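Local coordinates for protein beta-1,4-exocellulase (Thermobifida fusca, PDB 4B4H) that probably hydrolyses beta-1,4-glycosidic bonds of cellulose, as a cellobiohydrolase whose glycoside hydrolase family 6 catalytic domain is the part described here, at residues A[34-39]-A[349-354]; A[77-82]-A[127-132]; A[324-329]-A[375-380]. All blocks are in the same frame, centred on the assembly; numbering follows the deposited sequence.

How the interactions relate
From the N terminus, 34-39 comes first and meets 349-354 some 310 residues later; interaction 1 closes the longest loop and brings the start of strand 38-40 beside the chain leaving strand 346-350, across the barrel's seam, an example of closure by distant residues. Nested inside that loop, interaction 2 pairs 77-82 with 127-132, neighbouring strands of the same sheet. The two touch: Val38 bonds through its backbone to Gln78 and Val80, and the Gln78 side chain packs on Val350 and Val352. Interaction 3 opens at 324-329, within the loop of interaction 1, and closes at 375-380, beyond it, so these two cross; it joins two loops, one between helix 308-315 and strand 339-340, the other after strand 346-350.

Interaction 1: A[34-39]-A[349-354]; sequences ESTAVW and YVWVKP
The indole of Trp39 gives its N-H to the carbonyl of Val352, with NE1 to O at 2.9 Å and an almost straight bond of 177°. The oxygen lies in the ring plane, whereas the nitrogen stands above the plane of the carbonyl, so no lone pair is aimed at it. Two weak bonds come from the backbone N of Ala37, one to the O of Trp351 and one to the O of Val352, and CA of Thr36 adds a C-H...O contact to Trp351 O at 3.2 Å. A water completes the polar set, donating to Ser35 O and accepting from Trp351 N.

Such links take the place of regular strand pairing at the seam of the distorted alpha/beta barrel of family 6, where 34-39 leads into strand 38-40, while residues 349-354 run out of strand 346-350. Trp39 and Lys353 are both predicted to bind substrate, and the NZ of Lys353 bonds to Ser358 O.

Among apolar groups, CG1 of Val352, anti to its own N (chi1 170°), reaches both Trp39 CZ2, at 3.7 Å, and Ala37 CB, at 3.8 Å. Pro354 brings CD to within 3.6 Å of Trp39 NE1, while its CB touches Thr36 CB, the two side chains crossing at about a right angle. At the far end, CB and CG of Glu34 rest against CZ3 of Trp351, whose NE1 bonds to Glu336 O.

Interaction 2: A[77-82]-A[127-132]; sequences IQVVIY and LRIVAI
Five backbone hydrogen bonds stitch Ile77, Val79 and Ile81 to the strand 127-132 in the ladder of a parallel pair. Ile77 N donates to Arg128 O and Ile77 O accepts from Val130 N; Val79 N then bonds to Val130 O, and Val79 O to Ile132 N at 2.8 Å. Ile81 N ends the run on Ile132 O, also at 2.8 Å. All five are fairly straight. Three of the same oxygens also receive C-H...O contacts, as Val130 O does from Gln78 CA at 3.2 Å. The strand axes lie 4.6 Å apart at closest and turn by 26°, the usual twist of parallel strands.

Apolar contacts flank the ladder. On one face CG2 of Val79 and CG2 of Ile129 meet at 4.1 Å, the two side chains running side by side in the same direction, and Ile77 CG2 approaches Ile129 CG1. The other face carries Val80 CG1 against Ile132 CG2; CG1 of Ile132 lies beside the backbone N (chi1 -67°), and its CD1 reaches Gln78 CB at 4.0 Å. The NE2 of Gln78 is buried here without a polar partner in the model.

Helix 103-121 links the two strands in a beta-alpha-beta crossover and, with helix 59-70, covers the face of Ile77, Val79 and Ile129, Met118 touching the last two. The face of Gln78 and Val80 turns to Val352; strand 38-40 adjoins 77-82, and strand 180-185 extends the sheet beyond 127-132.

Interaction 3: A[324-329]-A[375-380]; sequences GNWCNQ and RMCDPT
With its SG anti to the backbone N (chi1 -171°), Cys327 reaches across to Cys377. The two sulfurs, Cys327 SG and Cys377 SG, join at 2.0 Å in a disulfide with a chi3 of 102°. Trp326 takes the sterically tight rotamer, CG between N and carbonyl carbon (chi1 61°), which carries its indole over to the second segment. There the CH2 corner meets Cys377 SG at 3.7 Å, an oblique sulfur-aromatic contact, and NE1 lies 3.7 Å from CB of Met376. One ring face also receives CB of the adjoining Cys327.

Met376 brings its CE to 3.2 Å from Asn325 OD1 and 3.3 Å from Gly324 O. Asn325 OD1 accepts a hydrogen bond from Asn387. Two waters bridge the loops: one accepts from Cys327 N and donates to Met376 O at 2.6 Å, the other links Asn328 ND2 to Cys377 O. Putting a leucine at Trp326 would probably leave Met376 CB and the disulfide sulfur without the indole they lean on and cost the predicted substrate site its aromatic surface.

Asp359, the predicted proton acceptor, touches Cys327 and takes a bond from Asn328 N. No direct hydrogen bond crosses the contact; the S-S link, the two waters and the packing of Trp326 and Met376 join the loops, a cross-link consistent with a fixed backbone beside that predicted acceptor.

Interaction 1: A[34-39]-A[349-354]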
loop_
_atom_site.group_PDB
_atom_site.type_symbol
_atom_site.label_atom_id
_atom_site.label_comp_id
_atom_site.label_asym_id
_atom_site.label_seq_id
_atom_site.Cartn_x
_atom_site.Cartn_y
_atom_site.Cartn_z
ATOM N N GLU A 34 10.866 3.960 -14.252
ATOM C CA GLU A 34 10.402 2.912 -13.359
ATOM C C GLU A 34 8.897 2.778 -13.501
ATOM O O GLU A 34 8.226 3.745 -13.859
ATOM C CB GLU A 34 10.804 3.202 -11.914
ATOM C CG GLU A 34 12.313 3.166 -11.687
ATOM C CD GLU A 34 12.973 1.904 -12.228
ATOM O OE1 GLU A 34 12.541 0.783 -11.893
ATOM O OE2 GLU A 34 13.946 2.045 -13.003
ATOM N N SER A 35 8.393 1.566 -13.262
ATOM C CA SER A 35 6.955 1.269 -13.284
ATOM C C SER A 35 6.248 1.689 -11.993
ATOM O O SER A 35 6.680 1.336 -10.889
ATOM C CB SER A 35 6.745 -0.226 -13.520
ATOM O OG SER A 35 5.364 -0.538 -13.621
ATOM N N THR A 36 5.135 2.417 -12.147
ATOM C CA THR A 36 4.283 2.855 -11.027
ATOM C C THR A 36 2.836 2.485 -11.342
ATOM O O THR A 36 2.447 2.401 -12.510
ATOM C CB THR A 36 4.417 4.381 -10.695
ATOM O OG1 THR A 36 4.068 5.188 -11.832
ATOM C CG2 THR A 36 5.849 4.734 -10.260
ATOM N N ALA A 37 2.045 2.246 -10.299
ATOM C CA ALA A 37 0.656 1.867 -10.483
ATOM C C ALA A 37 -0.191 3.065 -10.890
ATOM O O ALA A 37 0.135 4.201 -10.557
ATOM C CB ALA A 37 0.125 1.233 -9.207
ATOM N N VAL A 38 -1.260 2.809 -11.639
ATOM C CA VAL A 38 -2.217 3.853 -11.976
ATOM C C VAL A 38 -3.311 3.760 -10.928
ATOM O O VAL A 38 -3.853 2.687 -10.695
ATOM C CB VAL A 38 -2.780 3.666 -13.406
ATOM C CG1 VAL A 38 -4.015 4.541 -13.629
ATOM C CG2 VAL A 38 -1.695 3.953 -14.448
ATOM N N TRP A 39 -3.601 4.880 -10.274
ATOM C CA TRP A 39 -4.560 4.899 -9.163
ATOM C C TRP A 39 -5.941 5.312 -9.572
ATOM O O TRP A 39 -6.162 6.453 -9.992
ATOM C CB TRP A 39 -4.072 5.817 -8.059
ATOM C CG TRP A 39 -2.927 5.233 -7.281
ATOM C CD1 TRP A 39 -1.672 4.848 -7.765
ATOM C CD2 TRP A 39 -2.886 4.906 -5.845
ATOM N NE1 TRP A 39 -0.905 4.326 -6.759
ATOM C CE2 TRP A 39 -1.549 4.345 -5.589
ATOM C CE3 TRP A 39 -3.774 5.046 -4.787
ATOM C CZ2 TRP A 39 -1.153 3.931 -4.328
ATOM C CZ3 TRP A 39 -3.360 4.631 -3.515
ATOM C CH2 TRP A 39 -2.077 4.095 -3.293
ATOM N N TYR A 349 8.588 -7.222 -5.702
ATOM C CA TYR A 349 8.552 -5.899 -5.108
ATOM C C TYR A 349 8.045 -4.943 -6.174
ATOM O O TYR A 349 8.487 -4.993 -7.315
ATOM C CB TYR A 349 9.930 -5.472 -4.598
ATOM C CG TYR A 349 10.529 -6.352 -3.511
ATOM C CD1 TYR A 349 9.737 -7.122 -2.652
ATOM C CD2 TYR A 349 11.915 -6.380 -3.318
ATOM C CE1 TYR A 349 10.312 -7.914 -1.659
ATOM C CE2 TYR A 349 12.490 -7.149 -2.328
ATOM C CZ TYR A 349 11.705 -7.921 -1.509
ATOM O OH TYR A 349 12.322 -8.682 -0.540
ATOM N N VAL A 350 7.097 -4.083 -5.794
ATOM C CA VAL A 350 6.434 -3.182 -6.731
ATOM C C VAL A 350 6.493 -1.725 -6.253
ATOM O O VAL A 350 6.760 -1.491 -5.100
ATOM C CB VAL A 350 4.980 -3.646 -6.997
ATOM C CG1 VAL A 350 4.983 -4.977 -7.739
ATOM C CG2 VAL A 350 4.165 -3.797 -5.714
ATOM N N TRP A 351 6.370 -0.760 -7.165
ATOM C CA TRP A 351 6.174 0.629 -6.787
ATOM C C TRP A 351 4.731 0.950 -7.059
ATOM O O TRP A 351 4.388 1.369 -8.172
ATOM C CB TRP A 351 7.105 1.542 -7.594
ATOM C CG TRP A 351 8.525 1.647 -7.071
ATOM C CD1 TRP A 351 9.161 0.817 -6.145
ATOM C CD2 TRP A 351 9.539 2.639 -7.448
ATOM N NE1 TRP A 351 10.464 1.225 -5.928
ATOM C CE2 TRP A 351 10.749 2.303 -6.691
ATOM C CE3 TRP A 351 9.574 3.716 -8.334
ATOM C CZ2 TRP A 351 11.908 3.075 -6.782
ATOM C CZ3 TRP A 351 10.746 4.467 -8.423
ATOM C CH2 TRP A 351 11.888 4.139 -7.679
ATOM N N VAL A 352 3.868 0.782 -6.059
ATOM C CA VAL A 352 2.438 1.039 -6.266
ATOM C C VAL A 352 2.167 2.548 -6.117
ATOM O O VAL A 352 1.766 3.201 -7.092
ATOM C CB VAL A 352 1.548 0.134 -5.389
ATOM C CG1 VAL A 352 0.098 0.577 -5.440
ATOM C CG2 VAL A 352 1.638 -1.303 -5.869
ATOM N N LYS A 353 2.475 3.116 -4.948
ATOM C CA LYS A 353 2.516 4.577 -4.786
ATOM C C LYS A 353 3.548 5.215 -5.712
ATOM O O LYS A 353 4.714 4.841 -5.666
ATOM C CB LYS A 353 2.811 4.951 -3.319
ATOM C CG LYS A 353 2.952 6.436 -3.018
ATOM C CD LYS A 353 1.629 7.178 -2.954
ATOM C CE LYS A 353 1.918 8.664 -2.893
ATOM N NZ LYS A 353 0.642 9.417 -3.027
ATOM N N PRO A 354 3.129 6.182 -6.545
ATOM C CA PRO A 354 4.140 6.826 -7.391
ATOM C C PRO A 354 4.908 7.917 -6.630
ATOM O O PRO A 354 4.328 8.915 -6.241
ATOM C CB PRO A 354 3.319 7.426 -8.543
ATOM C CG PRO A 354 1.896 6.983 -8.318
ATOM C CD PRO A 354 1.781 6.688 -6.849
HETATM O O HOH W 1 6.112 -1.186 -9.958
#

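Interaction 2: A[77-82]-A[127-132]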
loop_
_atom_site.group_PDB
_atom_site.type_symbol
_atom_site.label_atom_id
_atom_site.label_comp_id
_atom_site.label_asym_id
_atom_site.label_seq_id
_atom_site.Cartn_x
_atom_site.Cartn_y
_atom_site.Cartn_z
ATOM N N ILE A 77 0.718 -4.041 -16.020
ATOM C CA ILE A 77 0.293 -2.723 -15.516
ATOM C C ILE A 77 -0.453 -2.917 -14.199
ATOM O O ILE A 77 -1.301 -3.806 -14.070
ATOM C CB ILE A 77 -0.604 -1.939 -16.520
ATOM C CG1 ILE A 77 -0.960 -0.546 -15.971
ATOM C CG2 ILE A 77 -1.880 -2.718 -16.847
ATOM C CD1 ILE A 77 -1.660 0.385 -16.944
ATOM N N GLN A 78 -0.153 -2.060 -13.256
ATOM C CA GLN A 78 -0.784 -2.170 -11.976
ATOM C C GLN A 78 -1.860 -1.080 -11.838
ATOM O O GLN A 78 -1.642 -0.044 -12.154
ATOM C CB GLN A 78 0.257 -2.031 -10.856
ATOM C CG GLN A 78 1.386 -3.029 -10.852
ATOM C CD GLN A 78 2.515 -2.567 -9.993
ATOM O OE1 GLN A 78 3.406 -1.944 -10.431
ATOM N NE2 GLN A 78 2.441 -2.890 -8.766
ATOM N N VAL A 79 -3.031 -1.470 -11.425
ATOM C CA VAL A 79 -4.159 -0.554 -11.280
ATOM C C VAL A 79 -4.639 -0.634 -9.830
ATOM O O VAL A 79 -4.942 -1.717 -9.346
ATOM C CB VAL A 79 -5.321 -0.950 -12.237
ATOM C CG1 VAL A 79 -6.578 -0.155 -11.914
ATOM C CG2 VAL A 79 -4.964 -0.739 -13.708
ATOM N N VAL A 80 -4.741 0.506 -9.144
ATOM C CA VAL A 80 -5.200 0.497 -7.743
ATOM C C VAL A 80 -6.689 0.788 -7.710
ATOM O O VAL A 80 -7.118 1.797 -8.249
ATOM C CB VAL A 80 -4.460 1.535 -6.871
ATOM C CG1 VAL A 80 -4.727 1.240 -5.411
ATOM C CG2 VAL A 80 -2.953 1.474 -7.115
ATOM N N ILE A 81 -7.444 -0.137 -7.106
ATOM C CA ILE A 81 -8.893 -0.024 -6.891
ATOM C C ILE A 81 -9.085 0.523 -5.481
ATOM O O ILE A 81 -8.693 -0.123 -4.495
ATOM C CB ILE A 81 -9.538 -1.423 -7.008
ATOM C CG1 ILE A 81 -9.155 -2.089 -8.348
ATOM C CG2 ILE A 81 -11.057 -1.366 -6.838
ATOM C CD1 ILE A 81 -9.368 -1.231 -9.591
ATOM N N TYR A 82 -9.707 1.698 -5.340
ATOM C CA TYR A 82 -9.643 2.411 -4.072
ATOM C C TYR A 82 -10.750 3.441 -3.914
ATOM O O TYR A 82 -10.499 4.645 -3.974
ATOM C CB TYR A 82 -8.265 3.070 -3.941
ATOM C CG TYR A 82 -8.000 3.848 -2.672
ATOM C CD1 TYR A 82 -8.461 3.390 -1.439
ATOM C CD2 TYR A 82 -7.211 5.006 -2.695
ATOM C CE1 TYR A 82 -8.186 4.093 -0.271
ATOM C CE2 TYR A 82 -6.941 5.720 -1.539
ATOM C CZ TYR A 82 -7.418 5.255 -0.325
ATOM O OH TYR A 82 -7.122 5.976 0.823
ATOM N N LEU A 127 -1.191 -8.980 -22.151
ATOM C CA LEU A 127 -1.341 -7.920 -21.157
ATOM C C LEU A 127 -1.789 -8.513 -19.829
ATOM O O LEU A 127 -2.767 -9.257 -19.773
ATOM C CB LEU A 127 -2.341 -6.850 -21.609
ATOM C CG LEU A 127 -2.545 -5.665 -20.660
ATOM C CD1 LEU A 127 -1.274 -4.849 -20.507
ATOM C CD2 LEU A 127 -3.709 -4.818 -21.134
ATOM N N ARG A 128 -1.076 -8.168 -18.762
ATOM C CA ARG A 128 -1.418 -8.645 -17.426
ATOM C C ARG A 128 -1.806 -7.421 -16.615
ATOM O O ARG A 128 -1.032 -6.462 -16.526
ATOM C CB ARG A 128 -0.219 -9.383 -16.822
ATOM C CG ARG A 128 0.042 -10.742 -17.459
ATOM C CD ARG A 128 1.524 -10.949 -17.649
ATOM N NE ARG A 128 1.817 -12.143 -18.438
ATOM C CZ ARG A 128 2.948 -12.834 -18.326
ATOM N NH1 ARG A 128 3.872 -12.458 -17.443
ATOM N NH2 ARG A 128 3.158 -13.900 -19.086
ATOM N N ILE A 129 -3.034 -7.420 -16.090
ATOM C CA ILE A 129 -3.496 -6.321 -15.260
ATOM C C ILE A 129 -3.473 -6.836 -13.834
ATOM O O ILE A 129 -4.238 -7.719 -13.493
ATOM C CB ILE A 129 -4.930 -5.884 -15.628
ATOM C CG1 ILE A 129 -5.020 -5.503 -17.112
ATOM C CG2 ILE A 129 -5.398 -4.709 -14.774
ATOM C CD1 ILE A 129 -6.413 -5.103 -17.560
ATOM N N VAL A 130 -2.562 -6.293 -13.028
ATOM C CA VAL A 130 -2.503 -6.591 -11.602
ATOM C C VAL A 130 -3.319 -5.489 -10.928
ATOM O O VAL A 130 -3.013 -4.320 -11.113
ATOM C CB VAL A 130 -1.047 -6.566 -11.089
ATOM C CG1 VAL A 130 -1.007 -6.624 -9.574
ATOM C CG2 VAL A 130 -0.255 -7.717 -11.680
ATOM N N ALA A 131 -4.394 -5.887 -10.228
ATOM C CA ALA A 131 -5.309 -4.960 -9.564
ATOM C C ALA A 131 -5.078 -5.019 -8.063
ATOM O O ALA A 131 -5.139 -6.102 -7.448
ATOM C CB ALA A 131 -6.748 -5.330 -9.894
ATOM N N ILE A 132 -4.758 -3.860 -7.486
ATOM C CA ILE A 132 -4.572 -3.753 -6.038
ATOM C C ILE A 132 -5.915 -3.410 -5.388
ATOM O O ILE A 132 -6.464 -2.354 -5.636
ATOM C CB ILE A 132 -3.445 -2.751 -5.670
ATOM C CG1 ILE A 132 -2.075 -3.291 -6.128
ATOM C CG2 ILE A 132 -3.384 -2.504 -4.172
ATOM C CD1 ILE A 132 -1.563 -2.640 -7.373
#

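Interaction 3: A[324-329]-A[375-380]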
loop_
_atom_site.group_PDB
_atom_site.type_symbol
_atom_site.label_atom_id
_atom_site.label_comp_id
_atom_site.label_asym_id
_atom_site.label_seq_id
_atom_site.Cartn_x
_atom_site.Cartn_y
_atom_site.Cartn_z
ATOM N N GLY A 324 2.443 3.892 12.803
ATOM C CA GLY A 324 1.185 4.502 12.369
ATOM C C GLY A 324 1.309 5.859 11.672
ATOM O O GLY A 324 0.305 6.436 11.226
ATOM N N ASN A 325 2.531 6.386 11.583
ATOM C CA ASN A 325 2.768 7.616 10.820
ATOM C C ASN A 325 2.916 7.342 9.316
ATOM O O ASN A 325 3.957 6.836 8.858
ATOM C CB ASN A 325 3.979 8.369 11.359
ATOM C CG ASN A 325 3.724 8.992 12.720
ATOM O OD1 ASN A 325 2.566 9.140 13.149
ATOM N ND2 ASN A 325 4.799 9.421 13.383
ATOM N N TRP A 326 1.879 7.683 8.558
ATOM C CA TRP A 326 1.752 7.278 7.161
ATOM C C TRP A 326 1.860 8.381 6.139
ATOM O O TRP A 326 1.905 8.102 4.947
ATOM C CB TRP A 326 0.422 6.542 6.947
ATOM C CG TRP A 326 -0.781 7.403 7.252
ATOM C CD1 TRP A 326 -1.503 7.440 8.433
ATOM C CD2 TRP A 326 -1.422 8.406 6.385
ATOM N NE1 TRP A 326 -2.525 8.355 8.365
ATOM C CE2 TRP A 326 -2.532 8.971 7.170
ATOM C CE3 TRP A 326 -1.206 8.872 5.084
ATOM C CZ2 TRP A 326 -3.367 9.953 6.661
ATOM C CZ3 TRP A 326 -2.049 9.864 4.583
ATOM C CH2 TRP A 326 -3.110 10.393 5.354
ATOM N N CYS A 327 1.866 9.642 6.585
ATOM C CA CYS A 327 1.746 10.770 5.645
ATOM C C CYS A 327 3.058 11.494 5.392
ATOM O O CYS A 327 3.658 12.056 6.320
ATOM C CB CYS A 327 0.662 11.783 6.054
ATOM S SG CYS A 327 0.386 12.983 4.755
ATOM N N ASN A 328 3.445 11.530 4.115
ATOM C CA ASN A 328 4.637 12.253 3.638
ATOM C C ASN A 328 5.821 12.210 4.614
ATOM O O ASN A 328 6.281 13.254 5.106
ATOM C CB ASN A 328 4.263 13.723 3.314
ATOM C CG ASN A 328 3.229 13.842 2.195
ATOM O OD1 ASN A 328 3.260 13.095 1.228
ATOM N ND2 ASN A 328 2.295 14.786 2.344
ATOM N N GLN A 329 6.297 11.004 4.906
ATOM C CA GLN A 329 7.192 10.795 6.039
ATOM C C GLN A 329 8.596 11.385 5.872
ATOM O O GLN A 329 9.315 11.059 4.923
ATOM C CB GLN A 329 7.219 9.306 6.420
ATOM C CG GLN A 329 5.960 8.870 7.150
ATOM C CD GLN A 329 5.816 9.594 8.478
ATOM O OE1 GLN A 329 6.594 9.349 9.411
ATOM N NE2 GLN A 329 4.835 10.495 8.572
ATOM N N ARG A 375 -5.296 15.719 9.641
ATOM C CA ARG A 375 -4.226 16.265 10.477
ATOM C C ARG A 375 -3.021 15.329 10.612
ATOM O O ARG A 375 -1.937 15.777 10.968
ATOM C CB ARG A 375 -4.758 16.730 11.841
ATOM C CG ARG A 375 -5.565 18.023 11.773
ATOM C CD ARG A 375 -5.442 18.829 13.053
ATOM N NE ARG A 375 -4.058 19.254 13.278
ATOM C CZ ARG A 375 -3.656 20.022 14.286
ATOM N NH1 ARG A 375 -4.530 20.489 15.172
ATOM N NH2 ARG A 375 -2.375 20.344 14.396
ATOM N N MET A 376 -3.184 14.053 10.276
ATOM C CA MET A 376 -2.018 13.161 10.193
ATOM C C MET A 376 -0.980 13.605 9.140
ATOM O O MET A 376 0.164 13.143 9.161
ATOM C CB MET A 376 -2.442 11.697 10.035
ATOM C CG MET A 376 -2.741 11.010 11.373
ATOM S SD MET A 376 -1.371 10.946 12.574
ATOM C CE MET A 376 -0.401 9.592 11.918
ATOM N N CYS A 377 -1.367 14.512 8.248
ATOM C CA CYS A 377 -0.449 15.092 7.263
ATOM C C CYS A 377 0.146 16.419 7.718
ATOM O O CYS A 377 0.992 17.013 7.030
ATOM C CB CYS A 377 -1.166 15.285 5.939
ATOM S SG CYS A 377 -1.482 13.695 5.167
ATOM N N ASP A 378 -0.315 16.878 8.869
ATOM C CA ASP A 378 0.055 18.172 9.428
ATOM C C ASP A 378 1.271 17.955 10.332
ATOM O O ASP A 378 1.205 17.178 11.284
ATOM C CB ASP A 378 -1.159 18.718 10.206
ATOM C CG ASP A 378 -0.890 20.019 10.959
ATOM O OD1 ASP A 378 0.218 20.618 10.871
ATOM O OD2 ASP A 378 -1.849 20.447 11.645
ATOM N N PRO A 379 2.406 18.613 10.013
ATOM C CA PRO A 379 3.611 18.405 10.812
ATOM C C PRO A 379 3.383 18.655 12.303
ATOM O O PRO A 379 3.956 17.958 13.133
ATOM C CB PRO A 379 4.601 19.437 10.273
ATOM C CG PRO A 379 3.990 20.053 9.074
ATOM C CD PRO A 379 2.657 19.427 8.813
ATOM N N THR A 380 2.511 19.615 12.616
ATOM C CA THR A 380 2.305 20.068 13.988
ATOM C C THR A 380 1.362 19.175 14.797
ATOM O O THR A 380 1.266 19.318 16.016
ATOM C CB THR A 380 1.734 21.511 14.035
ATOM O OG1 THR A 380 0.387 21.492 13.564
ATOM C CG2 THR A 380 2.543 22.471 13.178
HETATM O O HOH W 2 1.414 10.850 9.321
HETATM O O HOH W 3 2.747 16.275 4.700
#